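Local coordinates for protein endo-beta-1,2-glucanase (Talaromyces funiculosus, PDB 6IMV) that hydrolyses internal beta-1,2-glucosidic linkages of beta-1,2-glucans as a fungal endo-acting glycoside hydrolase, and is captured here in complex with sophorose, at residues E12-Y21 against F33-E41; T294-S302 against S363-Q373. All coordinates share one frame; numbering follows the deposited sequence.

Contact 1 (E12-Y21 against F33-E41); sequences EPSCRFAHQY and FINDVLFWE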
loop_
_atom_site.group_PDB
_atom_site.type_symbol
_atom_site.label_atom_id
_atom_site.label_comp_id
_atom_site.label_asym_id
_atom_site.label_seq_id
_atom_site.Cartn_x
_atom_site.Cartn_y
_atom_site.Cartn_z
ATOM N N GLU A 12 -13.646 7.675 24.563
ATOM C CA GLU A 12 -13.264 7.231 23.185
ATOM C C GLU A 12 -14.068 8.030 22.158
ATOM O O GLU A 12 -15.200 8.431 22.416
ATOM C CB GLU A 12 -13.434 5.716 23.030
ATOM C CG GLU A 12 -14.791 5.164 23.442
ATOM C CD GLU A 12 -14.928 3.654 23.283
ATOM O OE1 GLU A 12 -16.013 3.194 22.853
ATOM O OE2 GLU A 12 -13.945 2.935 23.569
ATOM N N PRO A 13 -13.495 8.310 20.966
ATOM C CA PRO A 13 -14.072 9.290 20.049
ATOM C C PRO A 13 -15.397 8.826 19.423
ATOM O O PRO A 13 -15.619 7.632 19.272
ATOM C CB PRO A 13 -12.976 9.465 18.984
ATOM C CG PRO A 13 -12.207 8.170 19.009
ATOM C CD PRO A 13 -12.269 7.695 20.442
ATOM N N SER A 14 -16.259 9.786 19.073
ATOM C CA SER A 14 -17.476 9.505 18.294
ATOM C C SER A 14 -17.064 8.944 16.931
ATOM O O SER A 14 -15.999 9.277 16.400
ATOM C CB SER A 14 -18.340 10.728 18.085
ATOM O OG SER A 14 -18.585 11.403 19.304
ATOM N N CYS A 15 -17.943 8.127 16.363
ATOM C CA CYS A 15 -17.735 7.578 15.043
ATOM C C CYS A 15 -17.513 8.695 14.014
ATOM O O CYS A 15 -16.651 8.574 13.143
ATOM C CB CYS A 15 -18.911 6.719 14.606
ATOM S SG CYS A 15 -18.529 5.830 13.079
ATOM N N ARG A 16 -18.296 9.767 14.125
ATOM C CA ARG A 16 -18.303 10.852 13.160
ATOM C C ARG A 16 -17.413 11.997 13.664
ATOM O O ARG A 16 -17.792 13.145 13.608
ATOM C CB ARG A 16 -19.756 11.284 12.906
ATOM C CG ARG A 16 -19.987 11.965 11.566
ATOM C CD ARG A 16 -19.799 11.018 10.392
ATOM N NE ARG A 16 -20.163 11.626 9.108
ATOM C CZ ARG A 16 -19.312 12.020 8.169
ATOM N NH1 ARG A 16 -18.004 12.039 8.397
ATOM N NH2 ARG A 16 -19.783 12.384 6.990
ATOM N N PHE A 17 -16.188 11.669 14.100
ATOM C CA PHE A 17 -15.289 12.626 14.746
ATOM C C PHE A 17 -14.723 13.646 13.749
ATOM O O PHE A 17 -14.310 14.736 14.165
ATOM C CB PHE A 17 -14.141 11.911 15.470
ATOM C CG PHE A 17 -13.172 11.201 14.558
ATOM C CD1 PHE A 17 -12.122 11.892 13.967
ATOM C CD2 PHE A 17 -13.318 9.854 14.277
ATOM C CE1 PHE A 17 -11.247 11.243 13.114
ATOM C CE2 PHE A 17 -12.424 9.207 13.436
ATOM C CZ PHE A 17 -11.399 9.902 12.855
ATOM N N ALA A 18 -14.694 13.316 12.453
ATOM C CA ALA A 18 -14.018 14.170 11.475
ATOM C C ALA A 18 -14.583 15.595 11.509
ATOM O O ALA A 18 -13.807 16.549 11.455
ATOM C CB ALA A 18 -14.099 13.586 10.093
ATOM N N HIS A 19 -15.913 15.744 11.622
ATOM C CA HIS A 19 -16.508 17.091 11.608
ATOM C C HIS A 19 -16.651 17.676 13.023
ATOM O O HIS A 19 -17.140 18.805 13.158
ATOM C CB HIS A 19 -17.810 17.149 10.790
ATOM C CG HIS A 19 -18.955 16.326 11.280
ATOM N ND1 HIS A 19 -19.915 15.845 10.405
ATOM C CD2 HIS A 19 -19.323 15.917 12.515
ATOM C CE1 HIS A 19 -20.836 15.185 11.080
ATOM N NE2 HIS A 19 -20.495 15.209 12.386
ATOM N N GLN A 20 -16.190 16.951 14.052
ATOM C CA GLN A 20 -16.068 17.478 15.420
ATOM C C GLN A 20 -14.836 18.389 15.557
ATOM O O GLN A 20 -14.759 19.148 16.527
ATOM C CB GLN A 20 -15.964 16.351 16.452
ATOM C CG GLN A 20 -17.254 15.576 16.670
ATOM C CD GLN A 20 -17.088 14.485 17.702
ATOM O OE1 GLN A 20 -16.033 13.875 17.831
ATOM N NE2 GLN A 20 -18.141 14.216 18.454
ATOM N N TYR A 21 -13.872 18.274 14.624
ATOM C CA TYR A 21 -12.693 19.128 14.536
ATOM C C TYR A 21 -12.860 20.134 13.397
ATOM O O TYR A 21 -13.454 19.818 12.369
ATOM C CB TYR A 21 -11.438 18.318 14.189
ATOM C CG TYR A 21 -10.940 17.345 15.225
ATOM C CD1 TYR A 21 -11.601 16.155 15.469
ATOM C CD2 TYR A 21 -9.753 17.577 15.905
ATOM C CE1 TYR A 21 -11.131 15.241 16.396
ATOM C CE2 TYR A 21 -9.269 16.675 16.837
ATOM C CZ TYR A 21 -9.956 15.500 17.079
ATOM O OH TYR A 21 -9.469 14.600 17.978
ATOM N N PHE A 33 -5.867 14.347 16.538
ATOM C CA PHE A 33 -6.749 13.915 15.455
ATOM C C PHE A 33 -6.373 12.491 15.024
ATOM O O PHE A 33 -7.228 11.644 14.877
ATOM C CB PHE A 33 -6.682 14.893 14.280
ATOM C CG PHE A 33 -7.671 14.591 13.180
ATOM C CD1 PHE A 33 -9.001 14.969 13.293
ATOM C CD2 PHE A 33 -7.274 13.916 12.039
ATOM C CE1 PHE A 33 -9.908 14.686 12.284
ATOM C CE2 PHE A 33 -8.183 13.621 11.033
ATOM C CZ PHE A 33 -9.502 14.001 11.158
ATOM N N ILE A 34 -5.070 12.242 14.867
ATOM C CA ILE A 34 -4.584 10.936 14.399
ATOM C C ILE A 34 -4.981 9.835 15.395
ATOM O O ILE A 34 -5.274 8.709 14.998
ATOM C CB ILE A 34 -3.069 11.001 14.141
ATOM C CG1 ILE A 34 -2.783 11.704 12.815
ATOM C CG2 ILE A 34 -2.434 9.624 14.207
ATOM C CD1 ILE A 34 -1.352 12.134 12.631
ATOM N N ASN A 35 -4.991 10.178 16.689
ATOM C CA ASN A 35 -5.386 9.253 17.747
ATOM C C ASN A 35 -6.835 8.791 17.534
ATOM O O ASN A 35 -7.171 7.622 17.780
ATOM C CB ASN A 35 -5.188 9.921 19.110
ATOM C CG ASN A 35 -5.404 8.997 20.278
ATOM O OD1 ASN A 35 -4.709 7.995 20.403
ATOM N ND2 ASN A 35 -6.340 9.353 21.137
ATOM N N ASP A 36 -7.699 9.709 17.086
ATOM C CA ASP A 36 -9.093 9.378 16.785
ATOM C C ASP A 36 -9.161 8.503 15.525
ATOM O O ASP A 36 -9.901 7.515 15.498
ATOM C CB ASP A 36 -9.946 10.638 16.660
ATOM C CG ASP A 36 -10.217 11.288 18.009
ATOM O OD1 ASP A 36 -9.911 10.650 19.030
ATOM O OD2 ASP A 36 -10.723 12.417 18.029
ATOM N N VAL A 37 -8.373 8.875 14.510
ATOM C CA VAL A 37 -8.318 8.166 13.237
ATOM C C VAL A 37 -7.969 6.689 13.475
ATOM O O VAL A 37 -8.667 5.796 12.986
ATOM C CB VAL A 37 -7.329 8.822 12.259
ATOM C CG1 VAL A 37 -7.055 7.920 11.058
ATOM C CG2 VAL A 37 -7.813 10.185 11.813
ATOM N N LEU A 38 -6.898 6.447 14.233
ATOM C CA LEU A 38 -6.383 5.099 14.443
ATOM C C LEU A 38 -7.423 4.222 15.146
ATOM O O LEU A 38 -7.543 3.037 14.828
ATOM C CB LEU A 38 -5.094 5.176 15.261
ATOM C CG LEU A 38 -3.873 5.694 14.514
ATOM C CD1 LEU A 38 -2.765 6.051 15.494
ATOM C CD2 LEU A 38 -3.397 4.674 13.491
ATOM N N PHE A 39 -8.143 4.802 16.114
ATOM C CA PHE A 39 -9.166 4.089 16.898
ATOM C C PHE A 39 -10.219 3.495 15.955
ATOM O O PHE A 39 -10.515 2.301 16.014
ATOM C CB PHE A 39 -9.828 5.010 17.927
ATOM C CG PHE A 39 -10.870 4.338 18.781
ATOM C CD1 PHE A 39 -10.502 3.653 19.928
ATOM C CD2 PHE A 39 -12.215 4.361 18.430
ATOM C CE1 PHE A 39 -11.452 3.013 20.713
ATOM C CE2 PHE A 39 -13.166 3.725 19.215
ATOM C CZ PHE A 39 -12.781 3.052 20.355
ATOM N N TRP A 40 -10.765 4.333 15.068
ATOM C CA TRP A 40 -11.841 3.880 14.187
ATOM C C TRP A 40 -11.303 3.023 13.031
ATOM O O TRP A 40 -11.964 2.047 12.639
ATOM C CB TRP A 40 -12.695 5.063 13.736
ATOM C CG TRP A 40 -13.614 5.459 14.845
ATOM C CD1 TRP A 40 -13.455 6.507 15.700
ATOM C CD2 TRP A 40 -14.776 4.738 15.294
ATOM N NE1 TRP A 40 -14.457 6.507 16.632
ATOM C CE2 TRP A 40 -15.279 5.431 16.412
ATOM C CE3 TRP A 40 -15.442 3.580 14.859
ATOM C CZ2 TRP A 40 -16.426 5.017 17.088
ATOM C CZ3 TRP A 40 -16.572 3.167 15.530
ATOM C CH2 TRP A 40 -17.059 3.883 16.626
ATOM N N GLU A 41 -10.106 3.349 12.526
ATOM C CA GLU A 41 -9.466 2.513 11.510
ATOM C C GLU A 41 -9.304 1.076 12.035
ATOM O O GLU A 41 -9.498 0.112 11.297
ATOM C CB GLU A 41 -8.113 3.103 11.094
ATOM C CG GLU A 41 -8.203 4.276 10.123
ATOM C CD GLU A 41 -9.253 4.140 9.040
ATOM O OE1 GLU A 41 -9.184 3.172 8.249
ATOM O OE2 GLU A 41 -10.149 4.993 9.004
#
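The Y21 ring receives an edge of F33 on its face: the centroids lie 4.9 Å apart, the planes stand at 88°, and F33 CD1 sits over the centre of the tyrosine ring, an edge-to-face stack. This pair belongs to an aromatic cluster, completed by F17 and W40, that lays the N-terminal arm 12-21 along helix 30-41. F17 turns its edge toward the face of F33, with F17 CE1 and F33 CE1 3.8 Å apart, and its own face is covered by D36, whose CB makes a CH-pi contact 3.8 Å from the F17 ring centroid. The carboxylate of D36 accepts a short bond, Y21 OH to D36 OD2 at 2.5 Å, with the hydroxyl coming from above the carboxylate plane. A phenylalanine in place of Y21 would keep a ring for F33, but would probably leave D36 OD2 without its hydroxyl mate and the carboxylate freer to turn.

Toward the start of the arm, P13 lies with CD over the F39 face, 4.1 Å from the centroid, while its carbonyl O takes W40 NE1 at 3.1 Å. That N-H points within the indole plane but meets the oxygen from above the carbonyl plane, at a bent 144°.

Further out, helix 394-405 packs against F17 and F33, R16 forms a salt bridge with D500, and C15 is disulfide-bonded to C504, so the two chain termini are tied. With chi1 of -171°, SG of C15 lies anti to the backbone N and over the indole, 4.2 Å from the centroid of the W40 six-membered ring.

Contact 2 (T294-S302 against S363-Q373); sequences TVQKGYWFS and SNAGIPSIANQ. With NAG (2-acetamido-2-deoxy-beta-D-glucopyranose), chain H; GLC (alpha-D-glucopyranose), chain D.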
loop_
_atom_site.group_PDB
_atom_site.type_symbol
_atom_site.label_atom_id
_atom_site.label_comp_id
_atom_site.label_asym_id
_atom_site.label_seq_id
_atom_site.Cartn_x
_atom_site.Cartn_y
_atom_site.Cartn_z
ATOM N N THR A 294 9.299 20.419 -10.005
ATOM C CA THR A 294 9.924 19.239 -10.591
ATOM C C THR A 294 9.543 18.001 -9.777
ATOM O O THR A 294 9.741 17.959 -8.547
ATOM C CB THR A 294 11.452 19.364 -10.649
ATOM O OG1 THR A 294 11.768 20.561 -11.355
ATOM C CG2 THR A 294 12.102 18.172 -11.318
ATOM N N VAL A 295 9.011 16.997 -10.480
ATOM C CA VAL A 295 8.609 15.747 -9.875
ATOM C C VAL A 295 9.128 14.583 -10.718
ATOM O O VAL A 295 9.466 14.737 -11.896
ATOM C CB VAL A 295 7.078 15.664 -9.725
ATOM C CG1 VAL A 295 6.552 16.770 -8.835
ATOM C CG2 VAL A 295 6.369 15.673 -11.075
ATOM N N GLN A 296 9.136 13.407 -10.092
ATOM C CA GLN A 296 9.208 12.140 -10.796
ATOM C C GLN A 296 7.899 11.921 -11.562
ATOM O O GLN A 296 6.813 11.894 -10.963
ATOM C CB GLN A 296 9.401 10.997 -9.802
ATOM C CG GLN A 296 9.432 9.629 -10.470
ATOM C CD GLN A 296 9.591 8.543 -9.443
ATOM O OE1 GLN A 296 10.703 8.116 -9.149
ATOM N NE2 GLN A 296 8.476 8.113 -8.879
ATOM N N LYS A 297 8.011 11.738 -12.879
ATOM C CA LYS A 297 6.861 11.459 -13.712
ATOM C C LYS A 297 6.200 10.158 -13.239
ATOM O O LYS A 297 6.879 9.171 -12.987
ATOM C CB LYS A 297 7.283 11.373 -15.176
ATOM C CG LYS A 297 6.133 11.372 -16.171
ATOM C CD LYS A 297 6.623 11.316 -17.597
ATOM C CE LYS A 297 5.486 11.374 -18.589
ATOM N NZ LYS A 297 5.999 11.363 -19.975
ATOM N N GLY A 298 4.875 10.199 -13.072
ATOM C CA GLY A 298 4.098 9.077 -12.578
ATOM C C GLY A 298 3.570 8.202 -13.705
ATOM O O GLY A 298 3.725 8.505 -14.887
ATOM N N TYR A 299 2.940 7.085 -13.334
ATOM C CA TYR A 299 2.208 6.298 -14.301
ATOM C C TYR A 299 0.887 7.030 -14.576
ATOM O O TYR A 299 0.657 7.515 -15.701
ATOM C CB TYR A 299 2.066 4.844 -13.842
ATOM C CG TYR A 299 1.642 3.914 -14.949
ATOM C CD1 TYR A 299 2.477 3.660 -16.025
ATOM C CD2 TYR A 299 0.389 3.326 -14.946
ATOM C CE1 TYR A 299 2.088 2.825 -17.061
ATOM C CE2 TYR A 299 -0.012 2.477 -15.967
ATOM C CZ TYR A 299 0.837 2.233 -17.030
ATOM O OH TYR A 299 0.430 1.407 -18.032
ATOM N N TRP A 300 0.055 7.149 -13.534
ATOM C CA TRP A 300 -1.071 8.100 -13.496
ATOM C C TRP A 300 -0.760 9.278 -12.568
ATOM O O TRP A 300 -1.475 10.266 -12.599
ATOM C CB TRP A 300 -2.357 7.414 -13.029
ATOM C CG TRP A 300 -2.769 6.266 -13.891
ATOM C CD1 TRP A 300 -3.279 6.329 -15.150
ATOM C CD2 TRP A 300 -2.708 4.871 -13.541
ATOM N NE1 TRP A 300 -3.508 5.065 -15.623
ATOM C CE2 TRP A 300 -3.196 4.152 -14.651
ATOM C CE3 TRP A 300 -2.288 4.164 -12.406
ATOM C CZ2 TRP A 300 -3.283 2.764 -14.658
ATOM C CZ3 TRP A 300 -2.370 2.791 -12.413
ATOM C CH2 TRP A 300 -2.851 2.103 -13.528
ATOM N N PHE A 301 0.277 9.135 -11.737
ATOM C CA PHE A 301 0.524 9.960 -10.536
ATOM C C PHE A 301 -0.602 9.744 -9.512
ATOM O O PHE A 301 -0.951 10.655 -8.757
ATOM C CB PHE A 301 0.714 11.442 -10.883
ATOM C CG PHE A 301 1.734 12.141 -10.018
ATOM C CD1 PHE A 301 3.080 12.110 -10.357
ATOM C CD2 PHE A 301 1.359 12.790 -8.847
ATOM C CE1 PHE A 301 4.030 12.730 -9.557
ATOM C CE2 PHE A 301 2.308 13.416 -8.053
ATOM C CZ PHE A 301 3.641 13.383 -8.410
ATOM N N SER A 302 -1.163 8.527 -9.505
ATOM C CA SER A 302 -1.917 8.000 -8.387
ATOM C C SER A 302 -0.983 7.885 -7.177
ATOM O O SER A 302 0.175 7.447 -7.335
ATOM C CB SER A 302 -2.513 6.657 -8.729
ATOM O OG SER A 302 -2.960 5.980 -7.563
ATOM N N SER A 363 -8.664 2.718 -12.087
ATOM C CA SER A 363 -7.201 2.656 -12.035
ATOM C C SER A 363 -6.591 4.035 -12.278
ATOM O O SER A 363 -5.618 4.420 -11.616
ATOM C CB SER A 363 -6.654 1.695 -13.064
ATOM O OG SER A 363 -6.990 0.360 -12.730
ATOM N N ASN A 364 -7.143 4.727 -13.278
ATOM C CA ASN A 364 -6.499 5.852 -13.935
ATOM C C ASN A 364 -6.940 7.167 -13.276
ATOM O O ASN A 364 -7.461 8.057 -13.942
ATOM C CB ASN A 364 -6.770 5.822 -15.441
ATOM C CG ASN A 364 -8.244 5.854 -15.793
ATOM O OD1 ASN A 364 -9.081 5.400 -15.026
ATOM N ND2 ASN A 364 -8.571 6.392 -16.956
ATOM N N ALA A 365 -6.678 7.296 -11.968
ATOM C CA ALA A 365 -6.986 8.505 -11.212
ATOM C C ALA A 365 -5.704 9.060 -10.588
ATOM O O ALA A 365 -5.107 8.447 -9.695
ATOM C CB ALA A 365 -8.028 8.223 -10.164
ATOM N N GLY A 366 -5.296 10.237 -11.068
ATOM C CA GLY A 366 -4.091 10.898 -10.604
ATOM C C GLY A 366 -4.004 12.329 -11.108
ATOM O O GLY A 366 -4.950 13.097 -10.964
ATOM N N ILE A 367 -2.851 12.667 -11.694
ATOM C CA ILE A 367 -2.535 14.020 -12.154
ATOM C C ILE A 367 -1.959 13.898 -13.559
ATOM O O ILE A 367 -0.770 13.626 -13.727
ATOM C CB ILE A 367 -1.579 14.741 -11.184
ATOM C CG1 ILE A 367 -2.110 14.694 -9.747
ATOM C CG2 ILE A 367 -1.312 16.167 -11.658
ATOM C CD1 ILE A 367 -1.339 15.549 -8.780
ATOM N N PRO A 368 -2.809 14.044 -14.596
ATOM C CA PRO A 368 -2.432 13.705 -15.966
ATOM C C PRO A 368 -1.219 14.451 -16.538
ATOM O O PRO A 368 -0.479 13.865 -17.302
ATOM C CB PRO A 368 -3.662 14.039 -16.835
ATOM C CG PRO A 368 -4.764 14.490 -15.890
ATOM C CD PRO A 368 -4.209 14.467 -14.480
ATOM N N SER A 369 -1.024 15.715 -16.165
ATOM C CA SER A 369 0.031 16.561 -16.769
ATOM C C SER A 369 1.437 16.104 -16.355
ATOM O O SER A 369 2.418 16.557 -16.933
ATOM C CB SER A 369 -0.186 18.021 -16.441
ATOM O OG SER A 369 -0.138 18.244 -15.037
ATOM N N ILE A 370 1.541 15.244 -15.333
ATOM C CA ILE A 370 2.831 14.749 -14.849
ATOM C C ILE A 370 2.809 13.216 -14.823
ATOM O O ILE A 370 3.442 12.594 -13.964
ATOM C CB ILE A 370 3.148 15.354 -13.466
ATOM C CG1 ILE A 370 1.981 15.195 -12.491
ATOM C CG2 ILE A 370 3.558 16.814 -13.614
ATOM C CD1 ILE A 370 2.272 15.656 -11.082
ATOM N N ALA A 371 2.073 12.627 -15.773
ATOM C CA ALA A 371 1.782 11.185 -15.832
ATOM C C ALA A 371 2.085 10.657 -17.238
ATOM O O ALA A 371 1.872 11.350 -18.225
ATOM C CB ALA A 371 0.341 10.929 -15.462
ATOM N N ASN A 372 2.572 9.417 -17.295
ATOM C CA ASN A 372 2.738 8.658 -18.521
ATOM C C ASN A 372 1.379 8.465 -19.211
ATOM O O ASN A 372 1.258 8.606 -20.435
ATOM C CB ASN A 372 3.369 7.300 -18.223
ATOM C CG ASN A 372 3.688 6.523 -19.478
ATOM O OD1 ASN A 372 2.933 5.640 -19.874
ATOM N ND2 ASN A 372 4.801 6.858 -20.104
ATOM N N GLN A 373 0.362 8.147 -18.404
ATOM C CA GLN A 373 -0.984 7.854 -18.874
ATOM C C GLN A 373 -1.885 9.064 -18.629
ATOM O O GLN A 373 -2.294 9.314 -17.501
ATOM C CB GLN A 373 -1.516 6.629 -18.128
ATOM C CG GLN A 373 -0.667 5.387 -18.332
ATOM C CD GLN A 373 -0.860 4.821 -19.718
ATOM O OE1 GLN A 373 -1.968 4.471 -20.114
ATOM N NE2 GLN A 373 0.222 4.710 -20.459
HETATM C C1 NAG H . 5.245 6.188 -21.297
HETATM C C2 NAG H . 5.741 7.184 -22.342
HETATM C C3 NAG H . 6.340 6.392 -23.496
HETATM C C4 NAG H . 7.508 5.569 -22.961
HETATM C C5 NAG H . 6.930 4.538 -21.982
HETATM C C6 NAG H . 7.984 3.616 -21.377
HETATM C C7 NAG H . 4.483 9.296 -22.486
HETATM C C8 NAG H . 3.282 9.969 -23.056
HETATM N N2 NAG H . 4.665 8.026 -22.833
HETATM O O3 NAG H . 6.793 7.301 -24.485
HETATM O O4 NAG H . 8.262 4.999 -24.039
HETATM O O5 NAG H . 6.292 5.267 -20.924
HETATM O O6 NAG H . 9.100 4.389 -20.908
HETATM O O7 NAG H . 5.227 9.885 -21.732
HETATM C C1 GLC D . 0.177 -1.806 -13.077
HETATM C C2 GLC D . 0.154 -2.099 -11.594
HETATM C C3 GLC D . 0.113 -0.812 -10.790
HETATM C C4 GLC D . 1.322 0.039 -11.136
HETATM C C5 GLC D . 1.330 0.300 -12.643
HETATM C C6 GLC D . 2.601 1.026 -13.075
HETATM O O1 GLC D . -1.106 -1.223 -13.389
HETATM O O2 GLC D . -1.036 -2.853 -11.317
HETATM O O3 GLC D . 0.111 -1.069 -9.387
HETATM O O4 GLC D . 1.298 1.251 -10.370
HETATM O O5 GLC D . 1.259 -0.932 -13.371
HETATM O O6 GLC D . 3.760 0.236 -12.793
HETATM O O HOH W 1 -4.144 3.846 -18.017
#
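Backbone bonds join G298 to the loop around A371: G298 N donates to I370 O at 2.9 Å and a nearly straight 173°, and N372 N returns a bond to G298 O at 2.8 Å. G298 thus uses both its polar atoms on the neighbours of A371, the pattern of a single parallel beta bridge. The next two carbonyls, of Y299 and W300, accept from Q373 N and I367 N, donors that lie after and before A371 in the chain. G366 lies so close to W300 O that a CB there would clash.

CH-pi contacts cover three consecutive rings. I370 CD1 stands 3.5 Å above the F301 centroid, practically on the ring normal; its CG1 is held between the backbone N and the carbonyl carbon (chi1 50°), turning the chain's end onto the ring. N364 CA, at the centre of an inverse gamma turn, lies 3.5 Å from the centroid of the W300 five-membered ring, and Y299 CD2 covers the opposite face of that indole. Q373 CG sits over one face of Y299, 3.8 Å from its centroid.

Across the other face of Y299 comes a glucose, probably part of the bound sophorose, with its C6 3.6 Å from Y299 CG. Y299 and W300, backed by 363-373, thus probably form an aromatic side of the sugar-binding cleft. D247, E250 and H304 bond the same glucose, and S302 OG bonds H304 ND1, making S302 a second-shell residue.

Polar groups link W300, Q373 and N372. A water accepts from W300 NE1 at 2.8 Å and donates to Q373 OE1, while Q373 NE2 reaches N372 OD1 at 2.9 Å. N372 is N-glycosylated, its ND2 joined covalently to C1 of an N-acetylglucosamine.

From the N terminus, contact 1 comes first and is local: the arm 12-21 is folded back by the short helix 23-28 onto helix 30-41, closing an 11-residue connection, largely helical. Contact 2 opens only much later, where the end of strand 290-296 runs into a loop that meets 363-373, enclosing 60 residues that include helix 318-337 and strands 347-352 and 357-362. The two are in series, neither nested nor crossed, with centres 31 Å apart and nearest atoms about 17 Å apart. Contact 1 anchors the chain start beside helix 394-405 and the C-terminal tail, whereas contact 2 ties the two-stranded sheet 282-296 to the loop leading toward strand 380-381, beside the bound sugar.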